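Local structure of fatty acid CoA ligase (Marinactinospora thermotolerans, 6SQ8) at residues P451-E454 with H455-L459; A306-T309 with P310-A314. The protein belongs to the ANL superfamily of AMP-binding enzymes and, with a large N-terminal part and a smaller C-terminal domain, binds adenosine monophosphate. One frame throughout, in Å; residues are numbered along the deposited sequence.

Overall arrangement
Both contacts are local, the chain bonding to itself a few residues on, but they occupy different settings. Contact 1 opens helix 453-463 on the surface of the C-terminal family region, its centre about 33 Å from the centre of the chain. Contact 2 is partly buried in the larger AMP-binding region, where strand 303-308 runs into a loop near bound adenosine monophosphate. No secondary-structure element is common to both, and their nearest atoms stay about 20 Å apart. Contact 1 adds a capping aspartate and a salt bridge to helical backbone bonds, whereas contact 2 knits backbone, a threonine hydroxyl, an imidazole and a carboxylate together without a salt bridge; each also has a CH-pi contact with a histidine.

Contact 1. Residues P451-E454 with H455-L459; sequences PDPE and HLRAL
Asp452 and His455 meet at the N-terminus of helix 453-463, where Asp452 is the N-cap residue. Its CB lies over one face of the His455 imidazole, 3.9 Å from the ring centroid and 16° off the ring normal, which meets the geometry of a CH-pi contact; the carbon sits toward the rim of the ring. With CG anti to the backbone N (chi1 -175°), the carboxylate swings beside the first helical turn, and OD1 takes the capping bond from Glu454 N at 3.0 Å, approached from above the carboxylate plane. The backbone O of the same aspartate receives two weak bonds, from His455 N and Leu456 N, as the chain winds into the helix.

At the next two carbonyls the i to i+4 pattern continues with sound bonds: Arg457 N donates to Pro453 O at 2.9 Å and Ala458 N to Glu454 O, also at 2.9 Å. Glu454 and Arg457 add a salt bridge along the exposed flank, Glu454 OE1 lying 3.2 Å from Arg457 NE. The carboxylate and guanidinium planes are only 18° apart, yet this is no flat paired bridge: one oxygen is used, and NE reaches it from above the carboxylate plane. A bend at chi2 of Glu454 and another at chi3 of Arg457 turn the two chains together.

The inner side of the helix faces the domain. Leu456 rests on Phe475 of strand 472-475 and on Leu416 of helix 409-418, while the Arg457 side chain touches Val473, so the arginine has a nonpolar neighbour as well as its charged partner. Beside the salt bridge, Pro453 CB approaches the guanidinium obliquely, 3.4 Å from Arg457 NH2.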
loop_
_atom_site.group_PDB
_atom_site.type_symbol
_atom_site.label_atom_id
_atom_site.label_comp_id
_atom_site.label_asym_id
_atom_site.label_seq_id
_atom_site.Cartn_x
_atom_site.Cartn_y
_atom_site.Cartn_z
ATOM N N PRO A 451 25.089 -10.291 18.604
ATOM C CA PRO A 451 26.155 -10.371 17.616
ATOM C C PRO A 451 27.161 -9.230 17.783
ATOM O O PRO A 451 26.861 -8.206 18.388
ATOM C CB PRO A 451 25.410 -10.232 16.289
ATOM C CG PRO A 451 24.223 -9.384 16.640
ATOM C CD PRO A 451 23.813 -9.897 17.996
ATOM N N ASP A 452 28.344 -9.445 17.231
ATOM C CA ASP A 452 29.438 -8.533 17.321
ATOM C C ASP A 452 29.299 -7.504 16.199
ATOM O O ASP A 452 29.373 -7.857 15.018
ATOM C CB ASP A 452 30.767 -9.302 17.243
ATOM C CG ASP A 452 32.020 -8.462 17.439
ATOM O OD1 ASP A 452 31.908 -7.225 17.501
ATOM O OD2 ASP A 452 33.108 -9.051 17.548
ATOM N N PRO A 453 29.148 -6.198 16.527
ATOM C CA PRO A 453 29.091 -5.162 15.504
ATOM C C PRO A 453 30.185 -5.340 14.442
ATOM O O PRO A 453 29.969 -5.058 13.273
ATOM C CB PRO A 453 29.347 -3.878 16.304
ATOM C CG PRO A 453 28.794 -4.173 17.667
ATOM C CD PRO A 453 29.055 -5.648 17.886
ATOM N N GLU A 454 31.357 -5.797 14.881
ATOM C CA GLU A 454 32.495 -5.922 14.024
ATOM C C GLU A 454 32.296 -7.067 13.021
ATOM O O GLU A 454 32.831 -6.985 11.919
ATOM C CB GLU A 454 33.780 -6.113 14.843
ATOM C CG GLU A 454 34.999 -5.500 14.167
ATOM C CD GLU A 454 34.822 -4.025 13.822
ATOM O OE1 GLU A 454 34.376 -3.264 14.723
ATOM O OE2 GLU A 454 35.085 -3.650 12.645
ATOM N N HIS A 455 31.573 -8.131 13.406
ATOM C CA HIS A 455 31.259 -9.219 12.469
ATOM C C HIS A 455 30.379 -8.681 11.335
ATOM O O HIS A 455 30.566 -9.017 10.169
ATOM C CB HIS A 455 30.554 -10.394 13.157
ATOM C CG HIS A 455 31.417 -11.238 14.043
ATOM N ND1 HIS A 455 32.794 -11.112 14.118
ATOM C CD2 HIS A 455 31.088 -12.238 14.887
ATOM C CE1 HIS A 455 33.266 -12.001 14.961
ATOM N NE2 HIS A 455 32.239 -12.683 15.457
ATOM N N LEU A 456 29.437 -7.812 11.703
ATOM C CA LEU A 456 28.513 -7.206 10.765
ATOM C C LEU A 456 29.274 -6.259 9.827
ATOM O O LEU A 456 29.083 -6.303 8.615
ATOM C CB LEU A 456 27.410 -6.474 11.540
ATOM C CG LEU A 456 26.602 -7.319 12.525
ATOM C CD1 LEU A 456 25.484 -6.506 13.123
ATOM C CD2 LEU A 456 26.034 -8.557 11.885
ATOM N N ARG A 457 30.153 -5.413 10.378
ATOM C CA ARG A 457 30.968 -4.552 9.554
ATOM C C ARG A 457 31.762 -5.412 8.571
ATOM O O ARG A 457 31.866 -5.085 7.406
ATOM C CB ARG A 457 31.867 -3.671 10.415
ATOM C CG ARG A 457 31.121 -2.526 11.093
ATOM C CD ARG A 457 32.034 -1.529 11.790
ATOM N NE ARG A 457 31.989 -1.676 13.244
ATOM C CZ ARG A 457 31.324 -0.869 14.091
ATOM N NH1 ARG A 457 30.772 0.266 13.675
ATOM N NH2 ARG A 457 31.205 -1.214 15.366
ATOM N N ALA A 458 32.299 -6.531 9.057
ATOM C CA ALA A 458 33.204 -7.395 8.294
ATOM C C ALA A 458 32.449 -8.086 7.161
ATOM O O ALA A 458 32.994 -8.303 6.064
ATOM C CB ALA A 458 33.836 -8.402 9.216
ATOM N N LEU A 459 31.187 -8.416 7.439
ATOM C CA LEU A 459 30.306 -9.054 6.488
ATOM C C LEU A 459 30.008 -8.087 5.335
ATOM O O LEU A 459 30.062 -8.460 4.152
ATOM C CB LEU A 459 29.045 -9.462 7.253
ATOM C CG LEU A 459 28.134 -10.481 6.575
ATOM C CD1 LEU A 459 28.884 -11.728 6.113
ATOM C CD2 LEU A 459 27.025 -10.888 7.551
#

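Contact 2. Residues A306-T309 with P310-A314; sequences AALT and PDDHA
Thr309 O is gripped by two donors of one residue: His313 ND1 at 2.9 Å and His313 N at 3.1 Å. They reach the oxygen from opposite faces of its carbonyl plane. The imidazole donor stands 51° out of that plane, though the oxygen itself lies almost exactly in the plane of the ring, whereas the backbone donor is tilted much less.

A second pair of bonds ties Thr309 to Asp312 in both directions. Thr309 N gives a nearly straight bond to Asp312 OD2 (2.8 Å), meeting the carboxylate on its anti side but tilted well out of the carboxylate plane, and Asp312 N returns one to Thr309 OG1 (3.0 Å). The hydroxyl can do this because OG1 lies between the backbone N and the carbonyl carbon (chi1 72°), turned toward the following turn. With OG1 bonded to the N of the third residue on and O to the N of the fourth, Thr309 forms an ST motif, which brings the chain out of strand 303-308 into the short 3-10 turn 312-313. The strand itself is held by backbone bonds of Ala306 with Tyr297 and Leu308 with Gln295 of the antiparallel strand 293-299.

Leu308 supplies the nonpolar side. Its CD2 sits over one face of the His313 ring, 3.8 Å from the centroid and 19° off the normal, a CH-pi contact, while its other methyl, CD1, comes within 3.5 Å of Asp312 CB. The Leu308 side chain is about 8 Å from bound adenosine monophosphate. Rotation of the buried imidazole is fixed at both nitrogens, since NE2 is hydrogen-bonded to Tyr272 OH. Asp312 OD1 has a weak bond from His389 NE2, and Pro310 O is bonded to Arg286 NE of helix 279-289.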
loop_
_atom_site.group_PDB
_atom_site.type_symbol
_atom_site.label_atom_id
_atom_site.label_comp_id
_atom_site.label_asym_id
_atom_site.label_seq_id
_atom_site.Cartn_x
_atom_site.Cartn_y
_atom_site.Cartn_z
ATOM N N ALA A 306 4.653 -4.047 -10.270
ATOM C CA ALA A 306 5.265 -5.364 -10.484
ATOM C C ALA A 306 4.851 -6.347 -9.390
ATOM O O ALA A 306 4.368 -5.956 -8.332
ATOM C CB ALA A 306 6.757 -5.227 -10.517
ATOM N N ALA A 307 5.028 -7.635 -9.700
ATOM C CA ALA A 307 4.780 -8.693 -8.747
ATOM C C ALA A 307 5.834 -9.795 -8.887
ATOM O O ALA A 307 6.379 -10.025 -9.943
ATOM C CB ALA A 307 3.381 -9.230 -8.904
ATOM N N LEU A 308 6.115 -10.443 -7.758
ATOM C CA LEU A 308 7.021 -11.563 -7.644
ATOM C C LEU A 308 6.171 -12.790 -7.305
ATOM O O LEU A 308 5.509 -12.797 -6.262
ATOM C CB LEU A 308 8.043 -11.244 -6.547
ATOM C CG LEU A 308 9.259 -12.161 -6.459
ATOM C CD1 LEU A 308 10.228 -11.922 -7.598
ATOM C CD2 LEU A 308 9.985 -11.969 -5.138
ATOM N N THR A 309 6.182 -13.787 -8.205
ATOM C CA THR A 309 5.283 -14.944 -8.123
ATOM C C THR A 309 5.799 -15.941 -7.086
ATOM O O THR A 309 6.939 -15.859 -6.633
ATOM C CB THR A 309 5.167 -15.678 -9.465
ATOM O OG1 THR A 309 6.399 -16.375 -9.715
ATOM C CG2 THR A 309 4.818 -14.737 -10.606
ATOM N N PRO A 310 4.977 -16.927 -6.670
ATOM C CA PRO A 310 5.461 -17.978 -5.773
ATOM C C PRO A 310 6.626 -18.794 -6.355
ATOM O O PRO A 310 7.492 -19.230 -5.619
ATOM C CB PRO A 310 4.229 -18.853 -5.540
ATOM C CG PRO A 310 3.063 -17.930 -5.855
ATOM C CD PRO A 310 3.543 -17.039 -6.973
ATOM N N ASP A 311 6.654 -18.977 -7.672
ATOM C CA ASP A 311 7.755 -19.722 -8.301
ATOM C C ASP A 311 9.006 -18.839 -8.345
ATOM O O ASP A 311 10.104 -19.365 -8.229
ATOM C CB ASP A 311 7.419 -20.210 -9.709
ATOM C CG ASP A 311 6.352 -21.280 -9.808
ATOM O OD1 ASP A 311 5.980 -21.869 -8.768
ATOM O OD2 ASP A 311 5.911 -21.515 -10.950
ATOM N N ASP A 312 8.843 -17.516 -8.518
ATOM C CA ASP A 312 9.961 -16.571 -8.446
ATOM C C ASP A 312 10.632 -16.650 -7.065
ATOM O O ASP A 312 11.840 -16.512 -6.968
ATOM C CB ASP A 312 9.526 -15.118 -8.695
ATOM C CG ASP A 312 9.006 -14.794 -10.088
ATOM O OD1 ASP A 312 9.488 -15.422 -11.043
ATOM O OD2 ASP A 312 8.150 -13.873 -10.196
ATOM N N HIS A 313 9.837 -16.852 -6.002
ATOM C CA HIS A 313 10.309 -16.891 -4.603
ATOM C C HIS A 313 11.164 -18.140 -4.315
ATOM O O HIS A 313 11.722 -18.288 -3.226
ATOM C CB HIS A 313 9.119 -16.892 -3.633
ATOM C CG HIS A 313 8.575 -15.557 -3.264
ATOM N ND1 HIS A 313 7.664 -14.895 -4.045
ATOM C CD2 HIS A 313 8.773 -14.791 -2.168
ATOM C CE1 HIS A 313 7.343 -13.762 -3.455
ATOM N NE2 HIS A 313 8.008 -13.672 -2.313
ATOM N N ALA A 314 11.226 -19.073 -5.269
ATOM C CA ALA A 314 11.972 -20.302 -5.117
ATOM C C ALA A 314 13.352 -20.166 -5.776
ATOM O O ALA A 314 14.033 -21.157 -5.942
ATOM C CB ALA A 314 11.180 -21.446 -5.705
#